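2-dehydropantoate 2-reductase (Enterococcus faecium, PDB 3WFI) acts as an NADH-dependent D-mandelate dehydrogenase of the ketopantoate reductase family, probably interconverting 2-oxo acids and D-2-hydroxy acids. Local coordinates at residues G9-R14 with I75-A80; S22-L27 with S168-N173; L149-L152 with K156-A159; I200-M205 with S260-L265; A230-E235 with K286-A291. One frame throughout, in Å; residues are numbered along the deposited sequence.

Interaction 1 (G9-R14 with I75-A80); sequences GAMGSR and ILFTKA
Gly12 lies against the flat side of the Phe77 ring, with Gly12 CA 3.9 Å from the ring centroid and 21° off its normal, a CH-pi contact displaced toward the rim on the CD2 side. Next to it, Met11 CG comes within 3.4 Å of Phe77 CE1. The Met11 and Phe77 side chains cross at about a right angle; the first torsion of Met11 sets CG anti to the backbone N (chi1 -166°), and the later bends carry the thioether away from Phe77. A water bridges the backbones, accepting from Gly9 N at 3.1 Å and donating to Phe77 O at 2.8 Å. Further out, Ser13 OG bonds to Gly9 O at 2.9 Å from above the carbonyl plane, beside the helical bond from Ser13 N to the same oxygen, which ties the N-cap residue to the first turn. Phe15 meets the Phe77 ring edge-to-face, and Ile5 and Leu103 pack against it. Gly9 and Gly12 belong to the GxGxxG turn expected of a Rossmann fold; Ala10, Met11 and Lys79 bind NAD(+). With no direct hydrogen bond across it, the contact rests on close apolar packing of Gly12 CA and Met11 CG on the ring, while one water links the backbones beside the coenzyme site.

Interaction 2 (S22-L27 with S168-N173); sequences SGNEVL and SESGLN
Ser22 OG, 3.1 Å from Ser170 CA, donates to a water at 2.6 Å, and the same water donates to Ser170 O at 2.9 Å. This water bridge is the clear polar link between 22-27 and 168-173; Met18 O, in the preceding helix, is a weak alternative acceptor for the same proton. The two serine side chains lie alongside each other with their CB-OG bonds running in opposite directions, which puts each hydroxyl by the other's CB: Ser22 CB is 3.2 Å from Ser170 OG, and Ser22 OG is 3.5 Å from Ser170 CB. The Asn24 side chain approaches the same Ser170 hydroxyl. Leu19, one turn back on helix 10-21, packs on both Asn24 and Ser170. Both backbones are turning here: Gly23, with positive phi, closes helix 10-21 in a Schellman motif, and Ser168 to Gly171 form a type I turn in which Gly171 N bonds to Ser168 O at 3.0 Å. Partly buried and away from the coenzyme site, the contact joins the helix-to-strand corner of the first beta-alpha-beta unit of the Rossmann fold to the turn that follows helix 157-168.

Interaction 3 (L149-L152 with K156-A159); sequences LQNL and KEAA
Asn151 meets both Lys156 and Glu157 across the tight turn that leads from strand 147-151 into helix 157-168. Along the strand, Leu149 comes first, buried between the sheet and the helix, and Gln150 carries its amide the other way. Asn151 then supplies the contact itself. The course of the backbone through the turn already brings its first side-chain carbon to the start of the helix: Asn151 CB is 3.7 Å from Lys156 CB and 3.5 Å from Lys156 O. From there CG takes the crowded position between the backbone N and the carbonyl carbon (chi1 61°), which places the amide beside the Lys156 carbonyl, with Asn151 CG 3.6 Å from Lys156 C, and within range of Glu157. The stronger bond of the amide runs from ND2 to Gly153 O within the turn. A second, weak one reaches from Asn151 ND2 to Glu157 OE2 at 3.3 Å, with an N-H...acceptor angle of 156°. Amide and carboxylate planes stand 87° apart, so the two groups do not stack, and the Glu157 chain, bent at chi2, brings its methylene along the amide with Glu157 CG 3.5 Å from Asn151 OD1. Lys156, the N-cap residue, curls its chain away from the asparagine, and NZ donates to Glu120 O. Leu152 ends the segment, its side chain directed away from the helix. The contact thus closes the first corner of the beta-alpha-beta unit 147-151, 157-168 and 174-176, with Tyr123 of strand 122-127 and Phe176 of strand 174-176 packing on Asn151 from the neighbouring strands of the large sheet.

Interaction 4 (I200-M205 with S260-L265); sequences ILDVNM and SMYQDL
The carboxylate of Asp202 and the ring of Tyr262 lie nearly in one plane, 13° apart, with Asp202 OD1 in the ring plane at the edge that carries the hydroxyl. Beyond this pair, the ring of Tyr258 meets that of Tyr262 at about 35°, so it is neither stacked flat nor set edge-to-face. The contact belongs to the all-helical C-terminal domain of the ketopantoate reductase family, where it joins the end of helix 194-201 to helix 260-267. Asp202 is the first residue beyond the helix end, and its positive phi swings the chain out of the helical path. On the other side, Tyr262 CG anti to the backbone N (chi1 -177°) directs the ring at Asp202, across a distance of 8.0 Å between Asp202 CA and Tyr262 CA. Val203 follows with its side chain directed away from Tyr262 and onto Leu208, while its backbone N stays 4.2 Å from Tyr262 CE1. Asn204 then caps the next helix through OD1, which accepts from Glu207 N. The second subunit borders this corner: Lys305 of that subunit packs on Asp202 and donates through NZ to Leu201 O, and this nearby charge would probably favour an ionised aspartate. The buried tyrosine thus finds a polar partner in an exposed aspartate beside the second subunit. Tyr262 OH donates to Asp202 OD1 at 2.7 Å, meeting that oxygen nearly along its C-O axis, while Tyr262 CE1 lies 3.2 Å from Asp202 OD1.

Interaction 5 (A230-E235 with K286-A291); sequences AVEKIE and KKYGVA
The hydrogen bond from Tyr288 OH to Glu232 OE2 is modelled as very short, 2.5 Å, a value to be taken with some reserve; the hydroxyl approaches the anti lone pair of OE2, away from OE1. The oxygen lies at the edge of the tyrosine ring, in its plane, but the carboxylate as a whole stands almost upright to that ring at 86°. Extended beyond CG, the Glu232 chain passes the phenol end, with Glu232 CG 3.3 Å from Tyr288 OH. The same carboxylate has two further partners: OE2 forms a salt bridge with Lys284 NZ and OE1 is bonded by Tyr185 OH, so both oxygens are engaged and the group's rotation is restrained. The lysine probably helps keep it charged. Over the face of the ring sits Val231, whose CG1 is 3.5 Å from the centroid and 11° off the normal, a well-centred CH-pi contact. That methyl is anti to the backbone N (chi1 177°), leaving Val231 CG2 to meet Val290 CG2 at 4.2 Å. Both helices end here: a Schellman motif with Lys233 at its positive-phi position finishes helix 214-231, and Gly289 turns the chain out of helix 278-288. At the surface of the C-terminal domain, the contact pairs these two helix ends, Val290 also packs back on helix 214-231, and Tyr185 brings in helix 180-191 alongside.

How the interactions relate
Interactions 1, 2 and 3 are partly buried and all reach the large sheet of the Rossmann domain. Of the two in the C-terminal domain, interaction 4 is buried and joins the end of one helix to a tyrosine within another, whereas interaction 5 pairs two helix ends at the surface. Interaction 1 is nearest the chain centre and the NAD(+) site, and its chemistry is apolar, with a water at its margin. Interaction 2 follows on the far end of helix 10-21, about 15 Å away between centres, and is polar; interaction 3 relies on an asparagine at a strand-to-helix turn. Interactions 4 and 5 each use a tyrosine hydroxyl and a carboxylate, the first beside the second subunit, the second with a lysine salt bridge.

Interaction 1 (G9-R14 with I75-A80)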
# COMPACT_ATOMS: atom_id res chain seq x y z
N GLY B 9 21.47 21.05 20.42
CA GLY B 9 20.17 21.58 20.80
C GLY B 9 20.03 21.52 22.31
O GLY B 9 21.03 21.44 23.02
N ALA B 10 18.80 21.55 22.82
CA ALA B 10 18.58 21.62 24.27
C ALA B 10 19.20 20.44 25.02
O ALA B 10 19.91 20.63 26.00
CB ALA B 10 17.08 21.72 24.58
N MET B 11 18.96 19.22 24.54
CA MET B 11 19.47 18.02 25.21
C MET B 11 21.00 17.89 25.05
O MET B 11 21.69 17.58 26.01
CB MET B 11 18.80 16.75 24.67
CG MET B 11 19.02 15.51 25.53
SD MET B 11 18.36 15.61 27.22
CE MET B 11 16.64 15.99 26.86
N GLY B 12 21.51 18.14 23.85
CA GLY B 12 22.95 18.14 23.61
C GLY B 12 23.66 19.16 24.50
O GLY B 12 24.74 18.89 25.04
N SER B 13 23.06 20.33 24.64
CA SER B 13 23.60 21.37 25.50
C SER B 13 23.60 20.94 26.97
O SER B 13 24.54 21.23 27.70
CB SER B 13 22.85 22.68 25.32
OG SER B 13 23.10 23.24 24.04
N ARG B 14 22.56 20.24 27.41
CA ARG B 14 22.54 19.71 28.78
C ARG B 14 23.72 18.76 28.97
O ARG B 14 24.51 18.93 29.90
CB ARG B 14 21.25 18.95 29.09
CG ARG B 14 21.31 18.25 30.45
CD ARG B 14 20.09 17.42 30.77
NE ARG B 14 18.95 18.19 31.30
CZ ARG B 14 18.85 18.70 32.53
NH1 ARG B 14 19.83 18.58 33.42
NH2 ARG B 14 17.74 19.35 32.88
N ILE B 75 28.46 11.67 21.08
CA ILE B 75 27.06 11.49 21.49
C ILE B 75 26.17 12.20 20.48
O ILE B 75 26.29 13.40 20.27
CB ILE B 75 26.80 12.02 22.91
CG1 ILE B 75 27.88 11.54 23.88
CG2 ILE B 75 25.42 11.58 23.40
CD1 ILE B 75 27.71 12.03 25.30
N LEU B 76 25.28 11.42 19.85
CA LEU B 76 24.47 11.90 18.74
C LEU B 76 23.11 12.39 19.21
O LEU B 76 22.37 11.63 19.84
CB LEU B 76 24.25 10.77 17.72
CG LEU B 76 25.48 10.23 16.97
CD1 LEU B 76 25.11 8.93 16.27
CD2 LEU B 76 25.99 11.23 15.96
N PHE B 77 22.81 13.65 18.89
CA PHE B 77 21.49 14.25 19.12
C PHE B 77 21.00 14.87 17.80
O PHE B 77 20.66 16.05 17.76
CB PHE B 77 21.56 15.37 20.16
CG PHE B 77 21.95 14.90 21.53
CD1 PHE B 77 20.99 14.38 22.38
CD2 PHE B 77 23.27 14.95 21.95
CE1 PHE B 77 21.34 13.91 23.64
CE2 PHE B 77 23.63 14.49 23.22
CZ PHE B 77 22.66 13.98 24.06
N THR B 78 21.02 14.09 16.73
CA THR B 78 20.63 14.58 15.41
C THR B 78 19.46 13.75 14.90
O THR B 78 19.50 12.53 14.96
CB THR B 78 21.80 14.43 14.40
OG1 THR B 78 22.89 15.28 14.78
CG2 THR B 78 21.37 14.82 13.01
N LYS B 79 18.44 14.41 14.35
CA LYS B 79 17.31 13.69 13.75
C LYS B 79 17.77 12.74 12.64
O LYS B 79 18.78 12.97 11.98
CB LYS B 79 16.27 14.67 13.20
CG LYS B 79 15.54 15.44 14.29
CD LYS B 79 14.76 16.63 13.72
CE LYS B 79 13.40 16.75 14.39
NZ LYS B 79 12.50 17.75 13.74
N ALA B 80 17.00 11.67 12.45
CA ALA B 80 17.30 10.64 11.45
C ALA B 80 17.67 11.24 10.10
O ALA B 80 18.68 10.87 9.50
CB ALA B 80 16.12 9.68 11.30
O HOH W 1 20.56 18.66 18.74

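Interaction 2 (S22-L27 with S168-N173)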
# COMPACT_ATOMS: atom_id res chain seq x y z
N SER B 22 32.23 18.32 34.96
CA SER B 22 32.92 17.24 35.68
C SER B 22 34.34 16.98 35.18
O SER B 22 34.99 16.03 35.63
CB SER B 22 32.10 15.95 35.58
OG SER B 22 30.80 16.15 36.13
N GLY B 23 34.83 17.81 34.26
CA GLY B 23 36.22 17.78 33.85
C GLY B 23 36.50 17.12 32.51
O GLY B 23 37.65 16.88 32.15
N ASN B 24 35.44 16.83 31.75
CA ASN B 24 35.62 16.28 30.41
C ASN B 24 35.93 17.40 29.44
O ASN B 24 35.58 18.54 29.68
CB ASN B 24 34.39 15.51 29.96
CG ASN B 24 34.16 14.26 30.78
OD1 ASN B 24 33.22 14.18 31.59
ND2 ASN B 24 35.02 13.29 30.59
N GLU B 25 36.59 17.04 28.34
CA GLU B 25 36.86 17.96 27.25
C GLU B 25 35.74 17.76 26.23
O GLU B 25 35.62 16.68 25.66
CB GLU B 25 38.24 17.66 26.66
CG GLU B 25 38.63 18.48 25.44
CD GLU B 25 40.13 18.42 25.17
OE1 GLU B 25 40.66 19.36 24.54
OE2 GLU B 25 40.78 17.43 25.59
N VAL B 26 34.91 18.78 26.05
CA VAL B 26 33.72 18.70 25.22
C VAL B 26 33.80 19.64 24.02
O VAL B 26 34.23 20.79 24.13
CB VAL B 26 32.45 19.04 26.03
CG1 VAL B 26 31.23 18.98 25.14
CG2 VAL B 26 32.30 18.09 27.22
N LEU B 27 33.39 19.14 22.87
CA LEU B 27 33.19 19.95 21.67
C LEU B 27 31.73 19.85 21.25
O LEU B 27 31.21 18.74 21.02
CB LEU B 27 34.10 19.45 20.54
CG LEU B 27 33.92 20.13 19.17
CD1 LEU B 27 34.39 21.57 19.20
CD2 LEU B 27 34.65 19.34 18.09
N SER B 168 27.60 8.84 34.36
CA SER B 168 27.09 9.02 35.73
C SER B 168 28.00 9.89 36.60
O SER B 168 27.52 10.57 37.51
CB SER B 168 26.85 7.68 36.40
OG SER B 168 25.71 7.04 35.85
N GLU B 169 29.30 9.90 36.31
CA GLU B 169 30.23 10.77 37.01
C GLU B 169 29.92 12.24 36.77
O GLU B 169 30.32 13.08 37.56
CB GLU B 169 31.67 10.47 36.61
CG GLU B 169 32.20 9.18 37.19
CD GLU B 169 33.52 8.77 36.59
OE1 GLU B 169 34.22 9.63 36.00
OE2 GLU B 169 33.86 7.57 36.71
N SER B 170 29.22 12.53 35.66
CA SER B 170 28.84 13.88 35.33
C SER B 170 27.39 14.20 35.73
O SER B 170 26.85 15.24 35.34
CB SER B 170 29.08 14.15 33.85
OG SER B 170 30.46 14.03 33.54
N GLY B 171 26.78 13.32 36.52
CA GLY B 171 25.45 13.54 37.08
C GLY B 171 24.31 13.13 36.18
O GLY B 171 23.15 13.45 36.46
N LEU B 172 24.62 12.42 35.09
CA LEU B 172 23.63 12.06 34.09
C LEU B 172 22.82 10.82 34.45
O LEU B 172 21.87 10.48 33.75
CB LEU B 172 24.30 11.87 32.72
CG LEU B 172 24.81 13.16 32.08
CD1 LEU B 172 25.85 12.85 31.00
CD2 LEU B 172 23.66 13.99 31.52
N ASN B 173 23.19 10.15 35.54
CA ASN B 173 22.40 9.03 36.05
C ASN B 173 22.17 7.96 34.98
O ASN B 173 21.04 7.57 34.68
CB ASN B 173 21.07 9.56 36.60
CG ASN B 173 20.27 8.50 37.35
OD1 ASN B 173 20.82 7.51 37.82
ND2 ASN B 173 18.97 8.73 37.48
O HOH W 2 28.58 17.48 36.02

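Interaction 3 (L149-L152 with K156-A159)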
# COMPACT_ATOMS: atom_id res chain seq x y z
N LEU B 149 21.43 2.71 28.40
CA LEU B 149 22.19 2.46 27.17
C LEU B 149 22.66 1.03 27.06
O LEU B 149 22.79 0.32 28.06
CB LEU B 149 23.37 3.44 27.05
CG LEU B 149 24.52 3.37 28.07
CD1 LEU B 149 25.52 2.28 27.71
CD2 LEU B 149 25.24 4.70 28.18
N GLN B 150 22.92 0.62 25.82
CA GLN B 150 23.29 -0.74 25.51
C GLN B 150 24.34 -0.80 24.39
O GLN B 150 24.30 -0.02 23.45
CB GLN B 150 22.06 -1.52 25.06
CG GLN B 150 22.31 -3.02 24.90
CD GLN B 150 21.05 -3.81 24.67
OE1 GLN B 150 19.97 -3.25 24.45
NE2 GLN B 150 21.17 -5.14 24.74
N ASN B 151 25.25 -1.76 24.51
CA ASN B 151 26.18 -2.08 23.43
C ASN B 151 25.46 -2.76 22.26
O ASN B 151 24.61 -3.61 22.46
CB ASN B 151 27.33 -2.97 23.93
CG ASN B 151 26.84 -4.30 24.47
OD1 ASN B 151 26.14 -4.35 25.49
ND2 ASN B 151 27.20 -5.39 23.81
N LEU B 152 25.81 -2.38 21.05
CA LEU B 152 25.45 -3.18 19.87
C LEU B 152 26.42 -4.29 19.51
O LEU B 152 26.02 -5.26 18.88
CB LEU B 152 25.28 -2.29 18.66
CG LEU B 152 24.08 -1.37 18.79
CD1 LEU B 152 23.99 -0.52 17.54
CD2 LEU B 152 22.81 -2.17 18.98
N LYS B 156 30.64 -6.45 24.34
CA LYS B 156 30.96 -5.10 24.76
C LYS B 156 30.08 -4.61 25.93
O LYS B 156 29.96 -3.40 26.15
CB LYS B 156 30.84 -4.13 23.58
CG LYS B 156 31.68 -4.50 22.36
CD LYS B 156 33.18 -4.66 22.64
CE LYS B 156 33.86 -3.39 23.11
NZ LYS B 156 33.91 -2.33 22.07
N GLU B 157 29.52 -5.54 26.71
CA GLU B 157 28.71 -5.18 27.88
C GLU B 157 29.53 -4.42 28.93
O GLU B 157 29.06 -3.43 29.48
CB GLU B 157 28.05 -6.42 28.53
CG GLU B 157 26.83 -6.95 27.79
CD GLU B 157 27.16 -7.75 26.54
OE1 GLU B 157 28.30 -8.26 26.41
OE2 GLU B 157 26.26 -7.88 25.68
N ALA B 158 30.73 -4.91 29.22
CA ALA B 158 31.63 -4.27 30.18
C ALA B 158 31.98 -2.85 29.74
O ALA B 158 31.92 -1.92 30.54
CB ALA B 158 32.90 -5.09 30.35
N ALA B 159 32.27 -2.68 28.45
CA ALA B 159 32.51 -1.37 27.88
C ALA B 159 31.28 -0.43 28.01
O ALA B 159 31.42 0.75 28.29
CB ALA B 159 32.95 -1.49 26.44

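Interaction 4 (I200-M205 with S260-L265)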
# COMPACT_ATOMS: atom_id res chain seq x y z
N ILE B 200 -1.76 7.21 4.88
CA ILE B 200 -2.31 6.79 3.59
C ILE B 200 -3.84 6.70 3.57
O ILE B 200 -4.46 7.10 2.60
CB ILE B 200 -1.70 5.44 3.13
CG1 ILE B 200 -0.22 5.61 2.86
CG2 ILE B 200 -2.36 4.94 1.86
CD1 ILE B 200 0.07 6.50 1.68
N LEU B 201 -4.43 6.18 4.63
CA LEU B 201 -5.90 6.00 4.68
C LEU B 201 -6.67 7.25 5.10
O LEU B 201 -7.90 7.30 4.95
CB LEU B 201 -6.26 4.83 5.59
CG LEU B 201 -5.82 3.46 5.07
CD1 LEU B 201 -5.86 2.40 6.17
CD2 LEU B 201 -6.68 3.05 3.88
N ASP B 202 -5.95 8.26 5.58
CA ASP B 202 -6.55 9.51 6.06
C ASP B 202 -7.48 9.28 7.24
O ASP B 202 -8.68 9.61 7.19
CB ASP B 202 -7.26 10.27 4.93
CG ASP B 202 -7.60 11.71 5.32
OD1 ASP B 202 -6.96 12.25 6.24
OD2 ASP B 202 -8.51 12.30 4.71
N VAL B 203 -6.93 8.72 8.31
CA VAL B 203 -7.71 8.35 9.48
C VAL B 203 -6.87 8.60 10.72
O VAL B 203 -5.64 8.59 10.65
CB VAL B 203 -8.13 6.85 9.44
CG1 VAL B 203 -9.19 6.60 8.38
CG2 VAL B 203 -6.93 5.92 9.21
N ASN B 204 -7.52 8.83 11.85
CA ASN B 204 -6.81 8.80 13.13
C ASN B 204 -6.62 7.34 13.54
O ASN B 204 -7.09 6.43 12.85
CB ASN B 204 -7.51 9.64 14.21
CG ASN B 204 -8.91 9.16 14.55
OD1 ASN B 204 -9.24 7.99 14.38
ND2 ASN B 204 -9.74 10.06 15.02
N MET B 205 -5.96 7.11 14.66
CA MET B 205 -5.64 5.74 15.05
C MET B 205 -6.88 4.94 15.44
O MET B 205 -6.98 3.76 15.10
CB MET B 205 -4.57 5.74 16.14
CG MET B 205 -3.20 6.05 15.53
SD MET B 205 -1.87 6.27 16.68
CE MET B 205 -2.22 7.91 17.32
N SER B 260 2.25 11.32 14.33
CA SER B 260 3.21 12.35 13.88
C SER B 260 3.41 12.40 12.36
O SER B 260 3.53 13.48 11.78
CB SER B 260 4.56 12.16 14.57
OG SER B 260 5.23 11.01 14.11
N MET B 261 3.45 11.24 11.70
CA MET B 261 3.66 11.21 10.24
C MET B 261 2.51 11.87 9.49
O MET B 261 2.73 12.56 8.49
CB MET B 261 3.85 9.77 9.72
CG MET B 261 4.18 9.71 8.22
SD MET B 261 4.67 8.07 7.67
CE MET B 261 6.18 7.82 8.61
N TYR B 262 1.30 11.65 9.97
CA TYR B 262 0.12 12.33 9.44
C TYR B 262 0.23 13.85 9.63
O TYR B 262 -0.08 14.61 8.72
CB TYR B 262 -1.15 11.78 10.12
CG TYR B 262 -2.44 12.34 9.60
CD1 TYR B 262 -3.23 11.61 8.73
CD2 TYR B 262 -2.90 13.61 9.98
CE1 TYR B 262 -4.42 12.11 8.24
CE2 TYR B 262 -4.08 14.12 9.50
CZ TYR B 262 -4.84 13.37 8.63
OH TYR B 262 -6.01 13.86 8.13
N GLN B 263 0.68 14.27 10.81
CA GLN B 263 0.91 15.69 11.09
C GLN B 263 1.95 16.27 10.15
O GLN B 263 1.76 17.34 9.59
CB GLN B 263 1.34 15.90 12.55
CG GLN B 263 0.28 15.44 13.53
CD GLN B 263 0.61 15.74 14.97
OE1 GLN B 263 1.71 16.20 15.30
NE2 GLN B 263 -0.35 15.47 15.85
N ASP B 264 3.05 15.55 9.95
CA ASP B 264 4.10 16.01 9.04
C ASP B 264 3.57 16.23 7.62
O ASP B 264 3.73 17.30 7.04
CB ASP B 264 5.25 15.00 8.98
CG ASP B 264 6.10 14.98 10.25
OD1 ASP B 264 6.00 15.92 11.08
OD2 ASP B 264 6.90 14.01 10.39
N LEU B 265 2.92 15.21 7.07
CA LEU B 265 2.56 15.24 5.66
C LEU B 265 1.24 15.96 5.40
O LEU B 265 1.20 16.92 4.65
CB LEU B 265 2.49 13.82 5.09
CG LEU B 265 2.21 13.71 3.58
CD1 LEU B 265 3.10 14.64 2.78
CD2 LEU B 265 2.38 12.27 3.11

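Interaction 5 (A230-E235 with K286-A291)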
# COMPACT_ATOMS: atom_id res chain seq x y z
N ALA B 230 15.20 -10.74 14.18
CA ALA B 230 15.74 -12.06 14.50
C ALA B 230 17.14 -12.29 13.90
O ALA B 230 18.00 -12.90 14.53
CB ALA B 230 14.79 -13.16 14.06
N VAL B 231 17.37 -11.78 12.70
CA VAL B 231 18.70 -11.83 12.08
C VAL B 231 19.71 -11.08 12.95
O VAL B 231 20.86 -11.50 13.09
CB VAL B 231 18.70 -11.24 10.66
CG1 VAL B 231 20.11 -11.23 10.07
CG2 VAL B 231 17.76 -12.01 9.75
N GLU B 232 19.27 -10.00 13.57
CA GLU B 232 20.13 -9.23 14.47
C GLU B 232 20.05 -9.72 15.94
O GLU B 232 20.38 -8.98 16.86
CB GLU B 232 19.78 -7.74 14.35
CG GLU B 232 19.94 -7.25 12.92
CD GLU B 232 19.41 -5.87 12.66
OE1 GLU B 232 18.66 -5.32 13.50
OE2 GLU B 232 19.75 -5.32 11.58
N LYS B 233 19.63 -10.97 16.13
CA LYS B 233 19.63 -11.64 17.43
C LYS B 233 18.67 -11.02 18.42
O LYS B 233 18.88 -11.10 19.63
CB LYS B 233 21.04 -11.68 18.05
CG LYS B 233 22.15 -12.11 17.10
CD LYS B 233 21.88 -13.49 16.52
CE LYS B 233 23.02 -13.94 15.60
NZ LYS B 233 22.53 -15.00 14.68
N ILE B 234 17.60 -10.41 17.90
CA ILE B 234 16.57 -9.85 18.74
C ILE B 234 15.27 -10.59 18.44
O ILE B 234 14.76 -10.55 17.32
CB ILE B 234 16.36 -8.35 18.43
CG1 ILE B 234 17.63 -7.53 18.79
CG2 ILE B 234 15.12 -7.86 19.18
CD1 ILE B 234 17.75 -7.17 20.26
N GLU B 235 14.73 -11.27 19.44
CA GLU B 235 13.57 -12.12 19.25
C GLU B 235 12.32 -11.47 19.83
O GLU B 235 12.04 -11.58 21.02
CB GLU B 235 13.86 -13.49 19.85
CG GLU B 235 12.82 -14.53 19.53
CD GLU B 235 13.14 -15.91 20.12
OE1 GLU B 235 14.21 -16.08 20.74
OE2 GLU B 235 12.31 -16.83 19.94
N LYS B 286 16.73 -6.39 2.37
CA LYS B 286 17.54 -6.60 1.16
C LYS B 286 18.90 -7.18 1.50
O LYS B 286 19.38 -8.10 0.84
CB LYS B 286 17.73 -5.29 0.40
CG LYS B 286 16.53 -4.85 -0.43
CD LYS B 286 16.83 -3.49 -1.05
CE LYS B 286 17.76 -3.63 -2.25
NZ LYS B 286 18.52 -2.38 -2.55
N LYS B 287 19.52 -6.65 2.55
CA LYS B 287 20.83 -7.10 3.00
C LYS B 287 20.79 -8.53 3.54
O LYS B 287 21.69 -9.31 3.30
CB LYS B 287 21.34 -6.15 4.09
CG LYS B 287 22.76 -6.43 4.56
CD LYS B 287 23.13 -5.46 5.67
CE LYS B 287 24.54 -5.70 6.17
NZ LYS B 287 24.92 -4.64 7.14
N TYR B 288 19.73 -8.87 4.27
CA TYR B 288 19.63 -10.17 4.92
C TYR B 288 18.91 -11.27 4.11
O TYR B 288 18.85 -12.41 4.55
CB TYR B 288 18.94 -10.04 6.28
CG TYR B 288 19.60 -9.08 7.26
CD1 TYR B 288 20.99 -8.90 7.29
CD2 TYR B 288 18.84 -8.39 8.19
CE1 TYR B 288 21.58 -8.04 8.21
CE2 TYR B 288 19.42 -7.54 9.11
CZ TYR B 288 20.79 -7.37 9.11
OH TYR B 288 21.36 -6.52 10.03
N GLY B 289 18.40 -10.93 2.93
CA GLY B 289 17.61 -11.88 2.15
C GLY B 289 16.26 -12.18 2.79
O GLY B 289 15.78 -13.31 2.75
N VAL B 290 15.65 -11.16 3.39
CA VAL B 290 14.37 -11.29 4.07
C VAL B 290 13.34 -10.42 3.34
O VAL B 290 13.54 -9.22 3.19
CB VAL B 290 14.45 -10.86 5.55
CG1 VAL B 290 13.07 -10.84 6.20
CG2 VAL B 290 15.39 -11.78 6.34
N ALA B 291 12.24 -11.03 2.92
CA ALA B 291 11.22 -10.33 2.17
C ALA B 291 10.50 -9.36 3.10
O ALA B 291 10.10 -9.75 4.19
CB ALA B 291 10.25 -11.32 1.55